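Local coordinates for RabGAP/TBC protein (Chlamydomonas reinhardtii, PDB 4P17) that is of unknown function but carries the all-helical TBC domain of Rab GTPase-activating proteins, which suggests a role in controlling flagellar Rab GTPases, at residues G67-P70 and T71-N74; A177-E181 and D182-P186; V239-P242 and S243-M247. All coordinates share one frame; numbering follows the deposited sequence.

Overall arrangement
From the N terminus the three contacts follow in series, none nested in or crossing another, and each bends the chain locally at a helix end. Contact 1 turns the loop after helix 57-65 into helix 73-80. Contact 2 ends helix 169-183, and contact 3 starts helix 243-256 from the loop after helix 226-234. That last helix is what they share. At its beginning M247 CB of contact 3 lies 3.4 Å from R73 CZ of contact 1, the centres of the two contacts being about 15 Å apart, and further along, L253 and F254 meet L179 and I183 of contact 2. Contacts 2 and 3 do not touch, their nearest atoms being about 10 Å apart.

Contact 1. Residues G67-P70 and T71-N74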
loop_
_atom_site.group_PDB
_atom_site.type_symbol
_atom_site.label_atom_id
_atom_site.label_comp_id
_atom_site.label_asym_id
_atom_site.label_seq_id
_atom_site.Cartn_x
_atom_site.Cartn_y
_atom_site.Cartn_z
ATOM N N GLY A 67 5.733 -7.764 -10.092
ATOM C CA GLY A 67 4.712 -8.323 -9.229
ATOM C C GLY A 67 5.136 -9.592 -8.516
ATOM O O GLY A 67 5.570 -10.574 -9.126
ATOM N N VAL A 68 4.981 -9.581 -7.199
ATOM C CA VAL A 68 5.237 -10.787 -6.427
ATOM C C VAL A 68 3.980 -11.657 -6.562
ATOM O O VAL A 68 2.878 -11.152 -6.451
ATOM C CB VAL A 68 5.531 -10.467 -4.938
ATOM C CG1 VAL A 68 5.723 -11.745 -4.172
ATOM C CG2 VAL A 68 6.773 -9.567 -4.759
ATOM N N PRO A 69 4.140 -12.981 -6.771
ATOM C CA PRO A 69 2.935 -13.806 -6.687
ATOM C C PRO A 69 2.216 -13.601 -5.363
ATOM O O PRO A 69 2.874 -13.629 -4.321
ATOM C CB PRO A 69 3.464 -15.240 -6.779
ATOM C CG PRO A 69 4.836 -15.108 -7.413
ATOM C CD PRO A 69 5.356 -13.777 -7.005
ATOM N N PRO A 70 0.880 -13.460 -5.395
ATOM C CA PRO A 70 0.179 -13.168 -4.141
ATOM C C PRO A 70 0.544 -14.153 -3.033
ATOM O O PRO A 70 0.756 -13.741 -1.882
ATOM C CB PRO A 70 -1.291 -13.282 -4.529
ATOM C CG PRO A 70 -1.294 -12.811 -6.005
ATOM C CD PRO A 70 0.013 -13.294 -6.577
ATOM N N THR A 71 0.645 -15.432 -3.375
ATOM C CA THR A 71 0.825 -16.442 -2.341
ATOM C C THR A 71 2.200 -16.316 -1.697
ATOM O O THR A 71 2.413 -16.849 -0.589
ATOM C CB THR A 71 0.580 -17.878 -2.908
ATOM O OG1 THR A 71 0.514 -18.840 -1.842
ATOM C CG2 THR A 71 1.642 -18.321 -3.877
ATOM N N LEU A 72 3.144 -15.667 -2.387
ATOM C CA LEU A 72 4.467 -15.416 -1.827
ATOM C C LEU A 72 4.638 -14.081 -1.159
ATOM O O LEU A 72 5.758 -13.730 -0.813
ATOM C CB LEU A 72 5.546 -15.525 -2.920
ATOM C CG LEU A 72 5.711 -16.918 -3.533
ATOM C CD1 LEU A 72 6.883 -16.928 -4.509
ATOM C CD2 LEU A 72 5.956 -17.962 -2.430
ATOM N N ARG A 73 3.581 -13.286 -0.994
ATOM C CA ARG A 73 3.873 -11.954 -0.522
ATOM C C ARG A 73 4.334 -12.041 0.939
ATOM O O ARG A 73 5.197 -11.302 1.333
ATOM C CB ARG A 73 2.701 -11.032 -0.720
ATOM C CG ARG A 73 2.603 -10.610 -2.129
ATOM C CD ARG A 73 1.389 -9.722 -2.410
ATOM N NE ARG A 73 1.605 -8.998 -3.649
ATOM C CZ ARG A 73 0.773 -8.930 -4.669
ATOM N NH1 ARG A 73 -0.458 -9.471 -4.628
ATOM N NH2 ARG A 73 1.147 -8.253 -5.741
ATOM N N ASN A 74 3.792 -12.968 1.722
ATOM C CA ASN A 74 4.249 -13.098 3.109
ATOM C C ASN A 74 5.750 -13.394 3.075
ATOM O O ASN A 74 6.511 -12.699 3.699
ATOM C CB ASN A 74 3.446 -14.185 3.848
ATOM C CG ASN A 74 3.680 -14.179 5.359
ATOM O OD1 ASN A 74 4.727 -13.795 5.822
ATOM N ND2 ASN A 74 2.696 -14.635 6.118
HETATM O O HOH W 1 1.119 -14.184 1.351
#
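V68 to R73 form the entry to helix 73-80, and the sequence here fits the RxxxW signature of TBC domains, with R73 as its arginine. Two overlapping type I turns lead the chain in, as the phi/psi values of P70, T71 and L72 indicate. L72 N donates to P69 O at 2.8 Å with a bent N-H...O angle of 139°, and R73 N donates to P70 O at 3.0 Å along a straighter path of 164°. Both donors stand above their carbonyl planes. A water continues the pattern, giving a hydrogen to P70 O and accepting one from N74 N.

The R73 side chain folds back over this turn. With CG anti to the carbonyl carbon (chi1 -77°) and the chain extended to NE, its CG passes 3.9 Å from V68 CG1, while NH1 lies 3.7 Å from P70 CG. V68 O sits 3.4 Å above one face of the guanidinium, toward its rim, at an angle too poor for a hydrogen bond. On the other flank P69 CG meets L72 CD1 at 4.0 Å. An alanine in place of R73 would probably leave D251 without its salt-bridge partner and take away the guanidinium's cover from one side of the P70 ring. Because D251 OD2 also accepts from V68 N, and Y16 OH bonds NH1, the buried cation is paired while one carboxylate oxygen ties turn and helix together.

Contact 2. Residues A177-E181 and D182-P186; sequences AALVE and DILYP
L179 and L184 make the tight side of this helix end: L184 CD1 presses on L179 CG at 3.5 Å, the two side chains slanting across each other. L184 CG is anti to its carbonyl carbon (chi1 -59°), which swings the isobutyl group back over the last turn, where CG is also 3.3 Å from L179 O. That same oxygen takes a nearly linear bond from L184 N, 2.8 Å long with an N-H...O angle of 170°. One residue earlier, A178 O accepts from D182 N at 2.9 Å and, weakly, from I183 N. L253 and F254 of helix 243-256 cover L179 and I183.

The opposite character appears where the peptide groups meet water. V180 O lies 2.6 Å from one water that also approaches Y185 O, and a second water lies within hydrogen-bonding reach of V180 O and L184 O, the pair probably standing in for backbone donors past the helix end. E181 and D182 are more peripheral; their like-charged carboxylates both pair with K86, which probably eases their repulsion, and E181 also bonds Y141 and H144. The i to i+5 bonds, from I183 N (weak) and L184 N, identify a helix C-terminus widened into pi-type turns.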
loop_
_atom_site.group_PDB
_atom_site.type_symbol
_atom_site.label_atom_id
_atom_site.label_comp_id
_atom_site.label_asym_id
_atom_site.label_seq_id
_atom_site.Cartn_x
_atom_site.Cartn_y
_atom_site.Cartn_z
ATOM N N ALA A 177 5.761 -2.523 11.767
ATOM C CA ALA A 177 6.942 -1.970 12.425
ATOM C C ALA A 177 8.021 -1.616 11.406
ATOM O O ALA A 177 8.580 -0.507 11.422
ATOM C CB ALA A 177 7.504 -2.970 13.445
ATOM N N ALA A 178 8.323 -2.553 10.512
ATOM C CA ALA A 178 9.317 -2.283 9.472
ATOM C C ALA A 178 8.942 -1.044 8.653
ATOM O O ALA A 178 9.770 -0.196 8.372
ATOM C CB ALA A 178 9.483 -3.492 8.580
ATOM N N LEU A 179 7.668 -0.907 8.334
ATOM C CA LEU A 179 7.194 0.199 7.506
ATOM C C LEU A 179 7.345 1.560 8.170
ATOM O O LEU A 179 7.895 2.501 7.598
ATOM C CB LEU A 179 5.732 -0.074 7.149
ATOM C CG LEU A 179 4.960 1.055 6.498
ATOM C CD1 LEU A 179 5.363 1.148 5.016
ATOM C CD2 LEU A 179 3.481 0.837 6.638
ATOM N N VAL A 180 6.822 1.659 9.375
ATOM C CA VAL A 180 6.851 2.871 10.171
ATOM C C VAL A 180 8.259 3.202 10.603
ATOM O O VAL A 180 8.652 4.364 10.558
ATOM C CB VAL A 180 5.980 2.729 11.420
ATOM C CG1 VAL A 180 6.028 3.971 12.266
ATOM C CG2 VAL A 180 4.554 2.436 11.030
ATOM N N GLU A 181 9.008 2.199 11.057
ATOM C CA GLU A 181 10.276 2.494 11.701
ATOM C C GLU A 181 11.462 2.577 10.748
ATOM O O GLU A 181 12.416 3.305 11.035
ATOM C CB GLU A 181 10.544 1.461 12.789
ATOM C CG GLU A 181 9.406 1.417 13.798
ATOM C CD GLU A 181 9.403 0.187 14.664
ATOM O OE1 GLU A 181 10.473 -0.446 14.893
ATOM O OE2 GLU A 181 8.299 -0.177 15.100
ATOM N N ASP A 182 11.420 1.848 9.627
ATOM C CA ASP A 182 12.632 1.629 8.810
ATOM C C ASP A 182 12.460 2.047 7.347
ATOM O O ASP A 182 13.410 2.439 6.704
ATOM C CB ASP A 182 13.052 0.152 8.861
ATOM C CG ASP A 182 13.317 -0.317 10.280
ATOM O OD1 ASP A 182 13.833 0.494 11.073
ATOM O OD2 ASP A 182 13.014 -1.476 10.595
ATOM N N ILE A 183 11.236 1.971 6.849
ATOM C CA ILE A 183 10.984 2.228 5.429
ATOM C C ILE A 183 10.504 3.668 5.214
ATOM O O ILE A 183 11.130 4.414 4.448
ATOM C CB ILE A 183 9.991 1.249 4.865
ATOM C CG1 ILE A 183 10.573 -0.176 4.962
ATOM C CG2 ILE A 183 9.690 1.595 3.402
ATOM C CD1 ILE A 183 9.651 -1.284 4.405
ATOM N N LEU A 184 9.437 4.072 5.890
ATOM C CA LEU A 184 8.945 5.450 5.765
ATOM C C LEU A 184 9.868 6.390 6.544
ATOM O O LEU A 184 10.565 5.967 7.453
ATOM C CB LEU A 184 7.516 5.564 6.272
ATOM C CG LEU A 184 6.468 4.684 5.559
ATOM C CD1 LEU A 184 5.207 4.554 6.410
ATOM C CD2 LEU A 184 6.117 5.209 4.190
ATOM N N TYR A 185 9.875 7.671 6.192
ATOM C CA TYR A 185 10.685 8.604 6.938
ATOM C C TYR A 185 10.116 8.760 8.346
ATOM O O TYR A 185 8.898 8.668 8.546
ATOM C CB TYR A 185 10.750 9.941 6.237
ATOM C CG TYR A 185 11.770 10.023 5.132
ATOM C CD1 TYR A 185 11.935 8.997 4.222
ATOM C CD2 TYR A 185 12.576 11.148 5.003
ATOM C CE1 TYR A 185 12.878 9.089 3.194
ATOM C CE2 TYR A 185 13.480 11.270 3.975
ATOM C CZ TYR A 185 13.642 10.230 3.073
ATOM O OH TYR A 185 14.572 10.338 2.058
ATOM N N PRO A 186 10.991 8.974 9.330
ATOM C CA PRO A 186 10.496 9.372 10.660
ATOM C C PRO A 186 9.535 10.570 10.601
ATOM O O PRO A 186 9.725 11.477 9.788
ATOM C CB PRO A 186 11.781 9.723 11.403
ATOM C CG PRO A 186 12.824 8.856 10.753
ATOM C CD PRO A 186 12.475 8.918 9.306
HETATM O O HOH W 2 7.517 6.525 9.766
HETATM O O HOH W 3 10.833 6.066 10.548
#

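Contact 3. Residues V239-P242 and S243-M247; sequences VSLP and SETVM
L241 and V246 supply the apolar part of the contact: L241 CB rests 3.7 Å from V246 CG2. The V246 branch is placed by its CG1 lying anti to the backbone N (chi1 177°), which leaves CG2 beside that nitrogen and 3.4 Å from L241 O. A second apolar touch joins L241 CD1 to T245 CG2 at 4.0 Å, the two side chains at about a right angle, with L302 of helix 299-306 packed against both.

Since P242 is the N-cap of helix 243-256, L241 and V246 occupy the N' and N4 positions, and their meeting is a hydrophobic staple, in which the residue before the cap clasps the first turn.

Backbone bonding centres on P242 O. V246 N donates to it at 3.0 Å with an N-H...O angle of 165°, pointing nearly end-on at the carbonyl, while T245 N adds a weak bond of the same length but an angle of 127°.

Polar side chains of the first turn look elsewhere. T245 OG1, beside its own backbone N, bonds M296 O; S243 OG reaches D14; and the buried E244 pairs through OE2 with R30 and accepts from L15 N.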
loop_
_atom_site.group_PDB
_atom_site.type_symbol
_atom_site.label_atom_id
_atom_site.label_comp_id
_atom_site.label_asym_id
_atom_site.label_seq_id
_atom_site.Cartn_x
_atom_site.Cartn_y
_atom_site.Cartn_z
ATOM N N VAL A 239 -6.822 3.079 0.631
ATOM C CA VAL A 239 -8.211 3.541 0.551
ATOM C C VAL A 239 -8.537 4.153 -0.820
ATOM O O VAL A 239 -9.563 4.806 -0.970
ATOM C CB VAL A 239 -8.551 4.597 1.622
ATOM C CG1 VAL A 239 -8.113 4.115 3.030
ATOM C CG2 VAL A 239 -7.894 5.911 1.331
ATOM N N SER A 240 -7.666 3.950 -1.801
ATOM C CA SER A 240 -7.749 4.664 -3.058
ATOM C C SER A 240 -7.806 3.756 -4.265
ATOM O O SER A 240 -8.515 4.055 -5.222
ATOM C CB SER A 240 -6.562 5.606 -3.167
ATOM O OG SER A 240 -6.714 6.654 -2.230
ATOM N N LEU A 241 -7.075 2.638 -4.208
ATOM C CA LEU A 241 -6.929 1.758 -5.359
ATOM C C LEU A 241 -7.498 0.371 -5.079
ATOM O O LEU A 241 -7.639 -0.007 -3.913
ATOM C CB LEU A 241 -5.462 1.626 -5.772
ATOM C CG LEU A 241 -4.575 2.859 -5.938
ATOM C CD1 LEU A 241 -3.176 2.439 -6.388
ATOM C CD2 LEU A 241 -5.167 3.899 -6.914
ATOM N N PRO A 242 -7.860 -0.373 -6.139
ATOM C CA PRO A 242 -8.249 -1.768 -5.951
ATOM C C PRO A 242 -7.160 -2.535 -5.239
ATOM O O PRO A 242 -5.999 -2.264 -5.452
ATOM C CB PRO A 242 -8.424 -2.288 -7.369
ATOM C CG PRO A 242 -8.832 -1.077 -8.137
ATOM C CD PRO A 242 -8.006 0.034 -7.548
ATOM N N SER A 243 -7.537 -3.480 -4.403
ATOM C CA SER A 243 -6.563 -4.110 -3.520
ATOM C C SER A 243 -5.388 -4.801 -4.242
ATOM O O SER A 243 -4.256 -4.757 -3.762
ATOM C CB SER A 243 -7.282 -5.124 -2.610
ATOM O OG SER A 243 -7.524 -6.320 -3.308
ATOM N N GLU A 244 -5.620 -5.413 -5.395
ATOM C CA GLU A 244 -4.520 -6.118 -6.054
ATOM C C GLU A 244 -3.559 -5.095 -6.668
ATOM O O GLU A 244 -2.356 -5.353 -6.806
ATOM C CB GLU A 244 -5.036 -7.087 -7.110
ATOM C CG GLU A 244 -5.908 -8.144 -6.539
ATOM C CD GLU A 244 -6.371 -9.125 -7.550
ATOM O OE1 GLU A 244 -5.509 -9.756 -8.195
ATOM O OE2 GLU A 244 -7.607 -9.244 -7.719
ATOM N N THR A 245 -4.085 -3.915 -6.989
ATOM C CA THR A 245 -3.234 -2.862 -7.541
ATOM C C THR A 245 -2.388 -2.296 -6.402
ATOM O O THR A 245 -1.182 -2.057 -6.564
ATOM C CB THR A 245 -4.072 -1.802 -8.197
ATOM O OG1 THR A 245 -4.817 -2.438 -9.235
ATOM C CG2 THR A 245 -3.245 -0.730 -8.784
ATOM N N VAL A 246 -3.027 -2.093 -5.250
ATOM C CA VAL A 246 -2.313 -1.617 -4.066
ATOM C C VAL A 246 -1.122 -2.531 -3.765
ATOM O O VAL A 246 -0.009 -2.041 -3.519
ATOM C CB VAL A 246 -3.215 -1.561 -2.812
ATOM C CG1 VAL A 246 -2.409 -1.137 -1.578
ATOM C CG2 VAL A 246 -4.382 -0.616 -2.986
ATOM N N MET A 247 -1.337 -3.844 -3.793
ATOM C CA MET A 247 -0.283 -4.777 -3.366
ATOM C C MET A 247 0.919 -4.716 -4.289
ATOM O O MET A 247 2.047 -4.958 -3.863
ATOM C CB MET A 247 -0.783 -6.225 -3.313
ATOM C CG MET A 247 -2.049 -6.424 -2.579
ATOM S SD MET A 247 -1.889 -6.019 -0.863
ATOM C CE MET A 247 -3.542 -6.549 -0.349
#